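Local coordinates for guanine nucleotide exchange protein (Legionella pneumophila, PDB 1XT0) that probably acts, through the Sec7 domain that makes up most of this chain, as a guanine nucleotide exchange factor for ADP-ribosylation factors, at residues S88-L93 and E183-E188; T146-P151 and S187-K192. One frame throughout, in Å; residues are numbered along the deposited sequence.

Contact 1 (S88-L93 and E183-E188); sequences SFVEGL and EELYSE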
# COMPACT_ATOMS: atom_id res chain seq x y z
N SER A 88 10.75 7.73 6.90
CA SER A 88 10.51 6.77 7.98
C SER A 88 9.47 5.71 7.64
O SER A 88 8.65 5.89 6.73
CB SER A 88 10.05 7.50 9.24
OG SER A 88 8.69 7.85 9.10
N PHE A 89 9.51 4.60 8.39
CA PHE A 89 8.58 3.50 8.20
C PHE A 89 7.14 4.02 8.28
O PHE A 89 6.32 3.73 7.41
CB PHE A 89 8.80 2.44 9.28
CG PHE A 89 7.85 1.28 9.21
CD1 PHE A 89 8.08 0.22 8.34
CD2 PHE A 89 6.70 1.26 10.00
CE1 PHE A 89 7.19 -0.84 8.25
CE2 PHE A 89 5.81 0.19 9.92
CZ PHE A 89 6.05 -0.86 9.05
N VAL A 90 6.85 4.78 9.33
CA VAL A 90 5.53 5.35 9.55
C VAL A 90 5.11 6.28 8.41
O VAL A 90 3.98 6.21 7.92
CB VAL A 90 5.47 6.12 10.91
CG1 VAL A 90 4.14 6.85 11.06
CG2 VAL A 90 5.66 5.13 12.07
N GLU A 91 6.02 7.15 7.98
CA GLU A 91 5.73 8.08 6.89
C GLU A 91 5.44 7.28 5.62
O GLU A 91 4.56 7.63 4.85
CB GLU A 91 6.93 9.02 6.65
CG GLU A 91 7.15 10.01 7.79
CD GLU A 91 8.61 10.43 7.98
OE1 GLU A 91 8.89 11.13 8.98
OE2 GLU A 91 9.48 10.06 7.16
N GLY A 92 6.19 6.20 5.43
CA GLY A 92 5.99 5.37 4.26
C GLY A 92 4.64 4.67 4.28
O GLY A 92 3.93 4.66 3.27
N LEU A 93 4.28 4.10 5.42
CA LEU A 93 3.01 3.42 5.54
C LEU A 93 1.86 4.42 5.38
O LEU A 93 0.87 4.13 4.71
CB LEU A 93 2.92 2.70 6.89
CG LEU A 93 1.65 1.88 7.15
CD1 LEU A 93 1.37 0.93 5.98
CD2 LEU A 93 1.82 1.11 8.43
N GLU A 183 10.44 3.43 19.63
CA GLU A 183 10.05 4.63 20.38
C GLU A 183 9.69 5.70 19.35
O GLU A 183 8.73 6.43 19.52
CB GLU A 183 11.20 5.12 21.27
CG GLU A 183 11.72 4.09 22.25
CD GLU A 183 12.90 4.58 23.06
OE1 GLU A 183 13.47 3.78 23.84
OE2 GLU A 183 13.27 5.77 22.92
N GLU A 184 10.48 5.77 18.28
CA GLU A 184 10.25 6.73 17.20
C GLU A 184 8.93 6.43 16.49
O GLU A 184 8.15 7.33 16.22
CB GLU A 184 11.39 6.68 16.17
CG GLU A 184 11.30 7.77 15.10
CD GLU A 184 12.27 7.55 13.95
OE1 GLU A 184 13.42 7.14 14.21
OE2 GLU A 184 11.89 7.80 12.79
N LEU A 185 8.71 5.16 16.18
CA LEU A 185 7.50 4.72 15.51
C LEU A 185 6.27 5.09 16.34
O LEU A 185 5.31 5.63 15.81
CB LEU A 185 7.56 3.20 15.28
CG LEU A 185 6.43 2.52 14.50
CD1 LEU A 185 6.93 1.18 13.99
CD2 LEU A 185 5.20 2.37 15.36
N TYR A 186 6.32 4.78 17.63
CA TYR A 186 5.23 5.07 18.56
C TYR A 186 4.90 6.56 18.61
O TYR A 186 3.73 6.94 18.66
CB TYR A 186 5.60 4.59 19.98
CG TYR A 186 4.49 4.71 21.01
CD1 TYR A 186 3.65 3.63 21.29
CD2 TYR A 186 4.29 5.90 21.72
CE1 TYR A 186 2.63 3.73 22.24
CE2 TYR A 186 3.28 6.01 22.68
CZ TYR A 186 2.45 4.93 22.93
OH TYR A 186 1.44 5.03 23.87
N SER A 187 5.94 7.40 18.61
CA SER A 187 5.76 8.85 18.66
C SER A 187 5.15 9.42 17.39
O SER A 187 4.39 10.39 17.44
CB SER A 187 7.11 9.55 18.91
OG SER A 187 7.60 9.27 20.21
N GLU A 188 5.47 8.81 16.25
CA GLU A 188 4.93 9.28 14.97
C GLU A 188 3.44 9.01 14.84
O GLU A 188 2.66 9.91 14.53
CB GLU A 188 5.68 8.64 13.81
CG GLU A 188 6.97 9.36 13.44
CD GLU A 188 7.72 8.68 12.32
OE1 GLU A 188 8.45 7.70 12.59
OE2 GLU A 188 7.57 9.11 11.16
O HOH W 1 8.83 5.13 11.80
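In Val90, chi1 of 173° turns CG1 away from the backbone N and leaves CG2 beside it, and the two methyl groups reach different residues of helix 179-191. On the other side, chi1 of Glu188 (-84°) puts CG opposite the carbonyl carbon, and the extended chain carries the carboxylate to the start of helix 89-99. This is helix-to-helix packing within the all-helical Sec7 domain. The two short axes run 42° apart, with a closest approach of 9.9 Å.

Val90 fills the middle. Its CG2 lies 3.6 Å from Leu185 CG, and its CG1 lies 3.6 Å from Glu188 CB. Val90 and Glu188 run past each other in opposite directions. Phe89 adds a looser apolar contact, where Leu185 CD1 comes obliquely to its ring. Phe89 and Leu185 both also touch Leu137 and Thr141 of helix 131-147, so the apolar side of the contact continues into that helix.

The polar side is built on a capping box. Ser88 is the N-cap, and its backbone N donates to Glu91 OE2 at 2.7 Å. Glu91 N in turn donates to Ser88 OG, although the position of that hydroxyl is less certain. The same hydroxyl is modelled as donating to Glu188 OE2, a bond that shares this doubt. One water makes a further link: it accepts from Val90 N at 3.2 Å and donates to Glu188 OE1 at 2.7 Å. Through this water the Glu188 carboxylate is tied to a helix N terminus, which would probably stabilise a negative charge there. Against this, Glu91 OE1 and Glu188 OE2 stand 3.3 Å apart as like charges, their carboxylate planes steeply inclined.

Contact 2 (T146-P151 and S187-K192); sequences TDLHNP and SEIKAK
His149, Leu148 and Lys190 give up the most surface where the type I beta turn Asp147-Asn150, at the end of helix 131-147, meets the last turn of helix 179-191. Residues 146-151 belong to the second conserved Sec7 motif, which in relatives lines the Arf-binding groove together with the first, and probably does so here.

His149 brings the edge of its ring to backbone carbonyls near the C terminus of helix 179-191. NE2 donates to Lys190 O at 3.2 Å, with an N-H...O angle of 148°. The nitrogen sits above the carbonyl plane, so the bond does not follow a lone pair. CE1 meets a second carbonyl in the same helix end, 3.0 Å from Ile189 O. The other ring nitrogen, ND1, bonds to Asn145 O. Bonds at both nitrogens would hold the ring in its orientation. Pro193 also touches His149, just past the helix.

Leu148 supplies the apolar half. Its CG lies beside the backbone N (chi1 -78°), and the chain then extends until CD1 faces the helix. Ile189 is a looser neighbour there, with its CG2 4.3 Å from Leu148 CD1. The side chains of Leu148 and Lys190 cross at nearly a right angle. Most of the lysine leads away from the turn, but its base is packed against the leucine, with Leu148 CD1 4.0 Å from Lys190 CB.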
# COMPACT_ATOMS: atom_id res chain seq x y z
N THR A 146 -5.37 2.92 15.44
CA THR A 146 -6.76 2.87 15.86
C THR A 146 -6.93 3.00 17.37
O THR A 146 -7.67 3.86 17.85
CB THR A 146 -7.44 1.55 15.45
OG1 THR A 146 -7.16 1.26 14.08
CG2 THR A 146 -8.95 1.66 15.65
N ASP A 147 -6.23 2.14 18.10
CA ASP A 147 -6.33 2.12 19.55
C ASP A 147 -5.88 3.37 20.31
O ASP A 147 -6.60 3.84 21.20
CB ASP A 147 -5.61 0.88 20.08
CG ASP A 147 -6.30 -0.41 19.66
OD1 ASP A 147 -7.55 -0.43 19.69
OD2 ASP A 147 -5.62 -1.40 19.31
N LEU A 148 -4.72 3.91 19.98
CA LEU A 148 -4.23 5.10 20.66
C LEU A 148 -5.13 6.33 20.50
O LEU A 148 -5.10 7.24 21.32
CB LEU A 148 -2.83 5.48 20.16
CG LEU A 148 -1.61 4.70 20.66
CD1 LEU A 148 -0.35 5.29 20.03
CD2 LEU A 148 -1.53 4.78 22.17
N HIS A 149 -5.93 6.35 19.44
CA HIS A 149 -6.79 7.50 19.20
C HIS A 149 -8.28 7.34 19.45
O HIS A 149 -9.05 8.26 19.17
CB HIS A 149 -6.54 8.02 17.78
CG HIS A 149 -5.15 8.56 17.58
ND1 HIS A 149 -4.16 7.84 16.95
CD2 HIS A 149 -4.58 9.72 17.99
CE1 HIS A 149 -3.04 8.54 16.98
NE2 HIS A 149 -3.27 9.68 17.60
N ASN A 150 -8.69 6.19 19.98
CA ASN A 150 -10.09 5.96 20.28
C ASN A 150 -10.47 6.76 21.52
O ASN A 150 -9.92 6.56 22.60
CB ASN A 150 -10.35 4.47 20.53
CG ASN A 150 -11.82 4.16 20.74
OD1 ASN A 150 -12.49 4.79 21.56
ND2 ASN A 150 -12.34 3.19 19.99
N PRO A 151 -11.44 7.69 21.38
CA PRO A 151 -11.92 8.55 22.47
C PRO A 151 -12.59 7.83 23.63
O PRO A 151 -12.54 8.29 24.77
CB PRO A 151 -12.89 9.51 21.76
CG PRO A 151 -12.45 9.48 20.32
CD PRO A 151 -12.13 8.02 20.12
N SER A 187 5.94 7.40 18.61
CA SER A 187 5.76 8.85 18.66
C SER A 187 5.15 9.42 17.39
O SER A 187 4.39 10.39 17.44
CB SER A 187 7.11 9.55 18.91
OG SER A 187 7.60 9.27 20.21
N GLU A 188 5.47 8.81 16.25
CA GLU A 188 4.93 9.28 14.97
C GLU A 188 3.44 9.01 14.84
O GLU A 188 2.66 9.91 14.53
CB GLU A 188 5.68 8.64 13.81
CG GLU A 188 6.97 9.36 13.44
CD GLU A 188 7.72 8.68 12.32
OE1 GLU A 188 8.45 7.70 12.59
OE2 GLU A 188 7.57 9.11 11.16
N ILE A 189 3.04 7.77 15.09
CA ILE A 189 1.64 7.41 14.98
C ILE A 189 0.83 8.12 16.06
O ILE A 189 -0.30 8.55 15.81
CB ILE A 189 1.44 5.88 15.08
CG1 ILE A 189 -0.05 5.55 14.89
CG2 ILE A 189 1.94 5.37 16.40
CD1 ILE A 189 -0.60 5.98 13.56
N LYS A 190 1.40 8.25 17.26
CA LYS A 190 0.72 8.91 18.37
C LYS A 190 0.53 10.39 18.08
O LYS A 190 -0.48 10.98 18.46
CB LYS A 190 1.52 8.77 19.67
CG LYS A 190 0.93 9.58 20.81
CD LYS A 190 1.93 9.74 21.95
CE LYS A 190 1.42 10.73 23.00
NZ LYS A 190 2.47 11.07 23.99
N ALA A 191 1.51 10.99 17.43
CA ALA A 191 1.44 12.41 17.12
C ALA A 191 0.65 12.69 15.85
O ALA A 191 0.10 13.78 15.68
CB ALA A 191 2.83 12.98 17.00
N LYS A 192 0.59 11.70 14.95
CA LYS A 192 -0.11 11.89 13.68
C LYS A 192 -0.81 10.64 13.16
O LYS A 192 -0.20 9.80 12.50
CB LYS A 192 0.89 12.38 12.64
CG LYS A 192 0.29 12.85 11.33
CD LYS A 192 1.39 13.36 10.41
CE LYS A 192 0.83 14.01 9.15
NZ LYS A 192 1.94 14.53 8.31

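From the N terminus, the chain first reaches the start of helix 89-99, the early half of contact 1. It then passes through helix 131-147 to the turn that opens contact 2. Both contacts end on helix 179-191. Contact 1 closes a loop of 89 residues, and contact 2 one of 35 that begins inside it. The two loops cross rather than nest, but only by a few residues, because segments 183-188 and 187-192 share Ser187 and Glu188. Helix 179-191 therefore joins two earlier parts of the Sec7 domain on successive turns. The centres lie about 11 Å apart, and Tyr186 OH touches Leu148 CD2 at 3.4 Å between them.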